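Local atomic coordinates of Ketoacyl_synth_N domain-containing protein (Photorhabdus luminescens subsp. laumondii, PDB entry 6SMO), a protein that probably works within a polyketide-forming ketosynthase assembly, carrying a ketoacyl-synthase fold and pairing with a separate ketosynthase-type chain. Residues C[24-27]-C[28-32]; C[158-161]-C[162-166]; C[228-231]-C[232-236]; C[288-291]-C[292-296]. One frame throughout, in Å; residues are numbered along the deposited sequence.

Contact 1: residues C[24-27]-C[28-32]; sequences KSKV and IQKLL
K24 and I28 run side by side, one turn apart on the same helix and pointing the same way, and their aliphatic parts meet where K24 CG lies 4.0 Å from I28 CD1. In I28, CG1 is placed anti to the carbonyl carbon (chi1 -68°), which turns the CG1-CD1 arm back along the helix; CG1 sits 3.2 Å from K24 O. This is apolar packing laid over a carbonyl that already serves the backbone. A second aliphatic pair lies on another side, where K26 CE and K30 CE approach to 4.1 Å as the two lysines pass each other at a slant. Their ammonium groups stay apart, with K26 NZ and K30 NZ 5.7 Å from one another, and K30 NZ has a long, weak ion pair with D16.

The polar part is the helix ladder itself. K30 N donates to K26 O at 3.0 Å, and L31 N to V27 O at 2.8 Å. The rungs before them are weak, I28 N to K24 O and Q29 N to S25 O, the latter 3.4 Å. S25 OG turns back to the preceding turn, its one proton shared between A22 O and T21 O.

V27 is the buried residue of the group, and it packs on L324 of helix 319-329 and L310 of helix 307-310. I28 and K24 both reach F328, the lysine through a cation-pi contact, and K24 NZ makes a weak bond to S332 O, while K30 and L31 rest on Y309. Helix 20-31 is thus laid against helices 319-329 and 307-310, with S25 and Q29 at the surface.

Contact 2: residues C[158-161]-C[162-166]; sequences SDVA and GMQAI
V160 and M163 touch through their CB atoms, 4.3 Å apart, at the first turn of helix 161-175. V160 holds the N-cap position, and its carbonyl opens the helix ladder: Q164 N donates to V160 O at 3.2 Å, reaching it from above the carbonyl plane. A161 O takes A165 N at 3.1 Å in the next rung. Q164 adds its aliphatic stem to this tight part, CG standing 3.4 Å from V160 O because chi1 (-73°) keeps it beside its own backbone N. From there the extended chain carries the buried amide away: NE2 bonds D249 OD1 of its own chain and V184 O of the PKS_KS domain-containing chain, while OE1 bonds T157.

The other side is looser. D159 turns away from the helix, and a water bridges instead, 2.7 Å from D159 O and accepting from M163 N at 3.0 Å. S158 misses the helix turn but bonds D166 and S168 of the PKS_KS domain-containing chain.

D159, one residue ahead of the N-cap, has a positive phi (80°), consistent with the nucleophile elbow of the thiolase fold. Condensing ketoacyl synthases carry their cysteine at that bend, so an aspartate here suggests a subunit that does not itself form the acyl-thioester.

Contact 3: residues C[228-231]-C[232-236]; sequences EERQ and HALER
H232 points its ring edge at the carboxylate of E228, and the bond is nearly straight: ND1 donates to E228 OE1 at 3.0 Å with an N-H...O angle of 166°. OE1 lies in the ring plane, yet the donor stands above the plane of the carboxylate, the two planes being turned 52° apart. At its backbone, H232 N donates to E229 OE2 at 3.3 Å. Q231 N goes to OE1 of the same glutamate, so one carboxylate covers two amides at the start of the helix, both approaching from well above its plane.

A233 comes next, its N donating to E229 O at 3.0 Å. Its CB lies 3.6 Å from E228 OE1 and also packs on V6 and T8 of strand 5-13. L234 continues the ladder through its N to R230 O, and swings CD1 over one face of the R230 guanidinium, 3.6 Å from NH2. E235 N then bonds Q231 O.

R236 finishes the walk by returning to E228 in a two-pronged salt bridge. With chi1 at 72° and an otherwise extended chain from CG to NE, the guanidinium comes in from the opposite direction, nearly coplanar with the carboxylate. R236 NH2 meets E228 OE2 at 2.8 Å on its syn side, though tilted from the carboxylate plane, and R236 NE makes a weak bond to E228 OE1 at 3.3 Å. The buried charge of E228 is probably balanced by R236, with H232 and T8 OG1 completing its hydrogen bonds; R236 NH1 bonds S84 O.

The whole is a strand-to-helix junction: strand 218-229 passes straight into helix 230-235, E229 supplies the side-chain N-cap, and E228 ties both ends of the short helix to the strand.

Contact 4: residues C[288-291]-C[292-296]; sequences EITS and KAFSN
T290 and F294 lie side by side, pointing the same way, on helix 286-296, which links the parallel strands 275-278 and 302-304 in a beta-alpha-beta unit. The methyl does the touching: T290 CG2 is 3.7 Å from F294 CE2 and nearly as close to CZ. That follows from the threonine rotamer, in which CG2 stands anti to the backbone N while OG1 lies beside that N, anti to the carbonyl carbon (chi1 -43°). OG1 is thereby directed back to E286 O, to which it is hydrogen-bonded. S291 does the same with a chi1 of -61°, its OG meeting K287 O, so two hydroxyls of adjacent residues fold back onto the turn before.

F294 CG is anti to the carbonyl carbon, and the ring is then rotated (chi2 -35°) until one face looks at the backbone of T290. Toward the interior, the ring packs edge-to-face with F277 and F269; F277 lies on strand 275-278, so the ring packs the helix against that strand. I289, T290 and A293 cover L262 on the same buried flank, whereas E288, K292 and S295 occupy the exposed one.

The ladder underneath is regular: K292 N reaches E288 O at 3.2 Å, and S295 N reaches S291 O at 2.9 Å. T290 O accepts from F294 N at 3.1 Å and lies 3.3 Å above the F294 ring plane, offset toward the rim near CD2.

How the contacts relate
All four contacts are single turns of helix or helix starts, but their settings differ. Contact 2 is the core one, its centre about 6 Å from the centre of the chain, and it reaches the partner ketosynthase-type chain; contact 1 is a surface contact, and contacts 3 and 4 are partly buried near the periphery. Contacts 2 and 3 are linked through strand 218-229, which ends in contact 3 and takes I166 of contact 2 against its side. Charge dominates contact 3, aliphatic lysine stems contact 1, an aromatic cluster contact 4, and a water plus buried amide contact 2. None touch: contacts 2 and 3 come nearest, about 9 Å between nearest atoms.

Contact 1: residues C[24-27]-C[28-32]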
# COMPACT_ATOMS: atom_id res chain seq x y z
N LYS C 24 0.64 29.86 -3.56
CA LYS C 24 1.96 30.47 -3.88
C LYS C 24 1.95 31.96 -3.53
O LYS C 24 2.97 32.44 -3.00
CB LYS C 24 2.32 30.25 -5.36
CG LYS C 24 3.78 30.52 -5.70
CD LYS C 24 4.16 30.08 -7.10
CE LYS C 24 3.76 31.08 -8.17
NZ LYS C 24 4.70 32.22 -8.24
N SER C 25 0.85 32.66 -3.82
CA SER C 25 0.68 34.12 -3.56
C SER C 25 0.65 34.39 -2.05
O SER C 25 1.14 35.47 -1.64
CB SER C 25 -0.57 34.65 -4.23
OG SER C 25 -1.73 33.97 -3.76
N LYS C 26 0.13 33.45 -1.25
CA LYS C 26 -0.03 33.59 0.22
C LYS C 26 1.33 33.40 0.91
O LYS C 26 1.67 34.22 1.78
CB LYS C 26 -1.06 32.60 0.76
CG LYS C 26 -1.58 32.89 2.16
CD LYS C 26 -2.59 34.02 2.21
CE LYS C 26 -3.10 34.29 3.61
NZ LYS C 26 -4.12 35.37 3.62
N VAL C 27 2.07 32.34 0.55
CA VAL C 27 3.36 31.95 1.20
C VAL C 27 4.41 33.03 0.93
O VAL C 27 5.21 33.30 1.84
CB VAL C 27 3.84 30.55 0.77
CG1 VAL C 27 2.89 29.46 1.24
CG2 VAL C 27 4.09 30.44 -0.73
N ILE C 28 4.42 33.62 -0.27
CA ILE C 28 5.34 34.73 -0.66
C ILE C 28 5.04 35.95 0.22
O ILE C 28 6.00 36.59 0.69
CB ILE C 28 5.25 35.06 -2.16
CG1 ILE C 28 5.81 33.92 -3.02
CG2 ILE C 28 5.93 36.38 -2.48
CD1 ILE C 28 5.43 34.00 -4.48
N GLN C 29 3.75 36.25 0.43
CA GLN C 29 3.27 37.39 1.27
C GLN C 29 3.74 37.18 2.72
O GLN C 29 4.16 38.18 3.34
CB GLN C 29 1.74 37.51 1.20
CG GLN C 29 1.21 38.81 1.79
CD GLN C 29 -0.29 38.91 1.69
OE1 GLN C 29 -1.02 37.94 1.88
NE2 GLN C 29 -0.78 40.11 1.41
N LYS C 30 3.65 35.95 3.23
CA LYS C 30 4.04 35.58 4.62
C LYS C 30 5.56 35.48 4.74
O LYS C 30 6.07 35.71 5.85
CB LYS C 30 3.35 34.28 5.04
CG LYS C 30 1.86 34.39 5.29
CD LYS C 30 1.25 33.19 5.98
CE LYS C 30 -0.20 33.41 6.38
NZ LYS C 30 -0.78 32.21 7.02
N LEU C 31 6.26 35.16 3.64
CA LEU C 31 7.75 35.09 3.60
C LEU C 31 8.33 36.50 3.73
O LEU C 31 9.32 36.66 4.47
CB LEU C 31 8.20 34.42 2.29
CG LEU C 31 9.67 33.99 2.25
CD1 LEU C 31 9.90 32.76 3.10
CD2 LEU C 31 10.12 33.74 0.82
N LEU C 32 7.73 37.48 3.04
CA LEU C 32 8.14 38.91 3.08
C LEU C 32 7.80 39.50 4.46
O LEU C 32 6.60 39.47 4.80
CB LEU C 32 7.43 39.68 1.96
CG LEU C 32 7.91 39.38 0.54
CD1 LEU C 32 6.87 39.81 -0.49
CD2 LEU C 32 9.25 40.06 0.27

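Contact 2: residues C[158-161]-C[162-166]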
# COMPACT_ATOMS: atom_id res chain seq x y z
N SER C 158 6.50 7.07 7.49
CA SER C 158 6.22 8.25 8.34
C SER C 158 6.97 9.48 7.79
O SER C 158 8.20 9.38 7.62
CB SER C 158 6.58 7.99 9.78
OG SER C 158 5.57 7.23 10.41
N ASP C 159 6.23 10.55 7.49
CA ASP C 159 6.74 11.91 7.15
C ASP C 159 7.18 11.96 5.67
O ASP C 159 6.74 12.89 4.98
CB ASP C 159 7.84 12.35 8.11
CG ASP C 159 7.40 12.37 9.57
OD1 ASP C 159 6.37 13.01 9.86
OD2 ASP C 159 8.08 11.74 10.40
N VAL C 160 7.99 11.00 5.21
CA VAL C 160 8.67 11.04 3.88
C VAL C 160 7.97 10.09 2.89
O VAL C 160 8.65 9.65 1.94
CB VAL C 160 10.17 10.72 4.00
CG1 VAL C 160 10.91 11.76 4.83
CG2 VAL C 160 10.44 9.32 4.55
N ALA C 161 6.68 9.82 3.07
CA ALA C 161 5.88 8.93 2.19
C ALA C 161 5.76 9.54 0.79
O ALA C 161 6.11 8.86 -0.19
CB ALA C 161 4.51 8.68 2.79
N GLY C 162 5.28 10.79 0.71
CA GLY C 162 5.07 11.53 -0.55
C GLY C 162 6.39 11.89 -1.22
O GLY C 162 6.41 11.97 -2.47
N MET C 163 7.44 12.11 -0.44
CA MET C 163 8.80 12.47 -0.93
C MET C 163 9.39 11.28 -1.71
O MET C 163 10.06 11.52 -2.73
CB MET C 163 9.73 12.83 0.24
CG MET C 163 10.85 13.79 -0.16
SD MET C 163 10.25 15.49 -0.36
CE MET C 163 11.78 16.31 -0.81
N GLN C 164 9.14 10.06 -1.24
CA GLN C 164 9.55 8.79 -1.91
C GLN C 164 8.67 8.56 -3.14
O GLN C 164 9.21 8.10 -4.17
CB GLN C 164 9.47 7.61 -0.93
CG GLN C 164 10.58 7.61 0.11
CD GLN C 164 10.49 6.45 1.07
OE1 GLN C 164 9.42 5.86 1.28
NE2 GLN C 164 11.61 6.12 1.69
N ALA C 165 7.38 8.88 -3.05
CA ALA C 165 6.36 8.68 -4.11
C ALA C 165 6.80 9.38 -5.41
O ALA C 165 6.70 8.74 -6.48
CB ALA C 165 5.01 9.17 -3.65
N ILE C 166 7.28 10.63 -5.32
CA ILE C 166 7.73 11.44 -6.49
C ILE C 166 9.03 10.83 -7.04
O ILE C 166 9.14 10.71 -8.28
CB ILE C 166 7.92 12.93 -6.11
CG1 ILE C 166 6.65 13.55 -5.53
CG2 ILE C 166 8.42 13.73 -7.31
CD1 ILE C 166 6.89 14.81 -4.74
O HOH W 1 6.41 12.93 2.31

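Contact 3: residues C[228-231]-C[232-236]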
# COMPACT_ATOMS: atom_id res chain seq x y z
N GLU C 228 6.37 13.31 -16.41
CA GLU C 228 6.37 12.53 -17.68
C GLU C 228 7.73 12.64 -18.37
O GLU C 228 8.49 13.59 -18.08
CB GLU C 228 5.23 12.99 -18.60
CG GLU C 228 5.25 14.47 -18.93
CD GLU C 228 4.20 14.88 -19.96
OE1 GLU C 228 4.36 14.51 -21.14
OE2 GLU C 228 3.22 15.54 -19.57
N GLU C 229 8.01 11.68 -19.26
CA GLU C 229 9.28 11.54 -20.02
C GLU C 229 9.47 12.78 -20.91
O GLU C 229 8.46 13.27 -21.46
CB GLU C 229 9.26 10.24 -20.83
CG GLU C 229 10.62 9.81 -21.34
CD GLU C 229 10.93 10.22 -22.77
OE1 GLU C 229 12.03 10.77 -23.00
OE2 GLU C 229 10.08 9.98 -23.65
N ARG C 230 10.71 13.26 -21.03
CA ARG C 230 11.06 14.57 -21.65
C ARG C 230 10.66 14.58 -23.13
O ARG C 230 10.05 15.58 -23.56
CB ARG C 230 12.56 14.86 -21.49
CG ARG C 230 12.97 16.26 -21.91
CD ARG C 230 14.39 16.60 -21.49
NE ARG C 230 14.84 17.88 -22.02
CZ ARG C 230 15.29 18.08 -23.26
NH1 ARG C 230 15.67 19.29 -23.62
NH2 ARG C 230 15.37 17.08 -24.12
N GLN C 231 11.00 13.52 -23.87
CA GLN C 231 10.71 13.40 -25.33
C GLN C 231 9.19 13.34 -25.55
O GLN C 231 8.73 13.94 -26.54
CB GLN C 231 11.42 12.18 -25.92
CG GLN C 231 12.94 12.27 -25.88
CD GLN C 231 13.49 13.43 -26.67
OE1 GLN C 231 14.22 14.27 -26.15
NE2 GLN C 231 13.12 13.50 -27.94
N HIS C 232 8.46 12.65 -24.67
CA HIS C 232 6.97 12.55 -24.70
C HIS C 232 6.34 13.93 -24.50
O HIS C 232 5.31 14.20 -25.15
CB HIS C 232 6.47 11.55 -23.65
CG HIS C 232 5.00 11.32 -23.69
ND1 HIS C 232 4.10 12.12 -23.00
CD2 HIS C 232 4.26 10.39 -24.33
CE1 HIS C 232 2.88 11.69 -23.21
NE2 HIS C 232 2.94 10.63 -24.03
N ALA C 233 6.94 14.76 -23.64
CA ALA C 233 6.47 16.14 -23.32
C ALA C 233 6.72 17.06 -24.52
O ALA C 233 5.81 17.84 -24.86
CB ALA C 233 7.16 16.65 -22.08
N LEU C 234 7.91 16.98 -25.12
CA LEU C 234 8.31 17.77 -26.32
C LEU C 234 7.46 17.36 -27.53
O LEU C 234 7.18 18.24 -28.37
CB LEU C 234 9.81 17.56 -26.60
CG LEU C 234 10.77 18.19 -25.59
CD1 LEU C 234 12.16 17.61 -25.73
CD2 LEU C 234 10.80 19.70 -25.75
N GLU C 235 7.07 16.08 -27.61
CA GLU C 235 6.26 15.50 -28.71
C GLU C 235 4.94 16.27 -28.83
O GLU C 235 4.64 16.74 -29.95
CB GLU C 235 6.01 14.01 -28.46
CG GLU C 235 5.50 13.25 -29.67
CD GLU C 235 4.02 13.43 -29.99
OE1 GLU C 235 3.69 13.57 -31.19
OE2 GLU C 235 3.21 13.43 -29.05
N ARG C 236 4.19 16.40 -27.73
CA ARG C 236 2.82 16.99 -27.69
C ARG C 236 2.89 18.51 -27.54
O ARG C 236 1.82 19.15 -27.55
CB ARG C 236 1.99 16.35 -26.57
CG ARG C 236 2.39 16.76 -25.16
CD ARG C 236 1.74 15.86 -24.12
NE ARG C 236 2.02 16.27 -22.75
CZ ARG C 236 1.39 17.24 -22.08
NH1 ARG C 236 0.42 17.94 -22.66
NH2 ARG C 236 1.74 17.51 -20.84

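Contact 4: residues C[288-291]-C[292-296]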
# COMPACT_ATOMS: atom_id res chain seq x y z
N GLU C 288 21.88 23.97 11.63
CA GLU C 288 23.29 23.81 12.10
C GLU C 288 23.96 22.66 11.33
O GLU C 288 25.02 22.91 10.73
CB GLU C 288 23.34 23.55 13.61
CG GLU C 288 24.74 23.67 14.19
CD GLU C 288 24.88 23.17 15.62
OE1 GLU C 288 23.87 23.18 16.36
OE2 GLU C 288 26.00 22.77 16.00
N ILE C 289 23.36 21.47 11.35
CA ILE C 289 23.97 20.21 10.83
C ILE C 289 24.02 20.23 9.30
O ILE C 289 25.01 19.72 8.75
CB ILE C 289 23.25 18.95 11.38
CG1 ILE C 289 21.77 18.88 10.98
CG2 ILE C 289 23.44 18.85 12.89
CD1 ILE C 289 21.09 17.58 11.34
N THR C 290 23.00 20.78 8.63
CA THR C 290 22.88 20.81 7.15
C THR C 290 23.87 21.83 6.57
O THR C 290 24.49 21.51 5.53
CB THR C 290 21.44 21.10 6.69
OG1 THR C 290 20.54 20.34 7.50
CG2 THR C 290 21.21 20.76 5.24
N SER C 291 24.00 23.00 7.20
CA SER C 291 24.92 24.09 6.79
C SER C 291 26.38 23.64 6.94
O SER C 291 27.21 24.05 6.11
CB SER C 291 24.67 25.35 7.59
OG SER C 291 23.34 25.82 7.37
N LYS C 292 26.67 22.82 7.95
CA LYS C 292 28.03 22.27 8.23
C LYS C 292 28.40 21.26 7.14
O LYS C 292 29.58 21.22 6.75
CB LYS C 292 28.07 21.64 9.63
CG LYS C 292 29.46 21.53 10.25
CD LYS C 292 30.18 20.23 9.95
CE LYS C 292 31.54 20.15 10.60
NZ LYS C 292 32.30 18.96 10.14
N ALA C 293 27.42 20.47 6.68
CA ALA C 293 27.57 19.48 5.58
C ALA C 293 27.88 20.20 4.26
O ALA C 293 28.68 19.67 3.47
CB ALA C 293 26.34 18.62 5.48
N PHE C 294 27.25 21.36 4.03
CA PHE C 294 27.46 22.22 2.84
C PHE C 294 28.84 22.90 2.92
O PHE C 294 29.49 23.05 1.87
CB PHE C 294 26.35 23.27 2.70
CG PHE C 294 24.98 22.72 2.37
CD1 PHE C 294 24.82 21.62 1.55
CD2 PHE C 294 23.84 23.35 2.86
CE1 PHE C 294 23.56 21.14 1.25
CE2 PHE C 294 22.58 22.86 2.56
CZ PHE C 294 22.44 21.76 1.75
N SER C 295 29.25 23.29 4.13
CA SER C 295 30.57 23.93 4.42
C SER C 295 31.71 22.97 4.04
O SER C 295 32.72 23.45 3.50
CB SER C 295 30.66 24.36 5.86
OG SER C 295 31.82 25.14 6.08
N ASN C 296 31.53 21.67 4.30
CA ASN C 296 32.52 20.60 4.00
C ASN C 296 32.65 20.42 2.49
O ASN C 296 33.80 20.23 2.02
CB ASN C 296 32.13 19.27 4.66
CG ASN C 296 32.16 19.32 6.17
OD1 ASN C 296 32.97 20.03 6.77
ND2 ASN C 296 31.29 18.55 6.81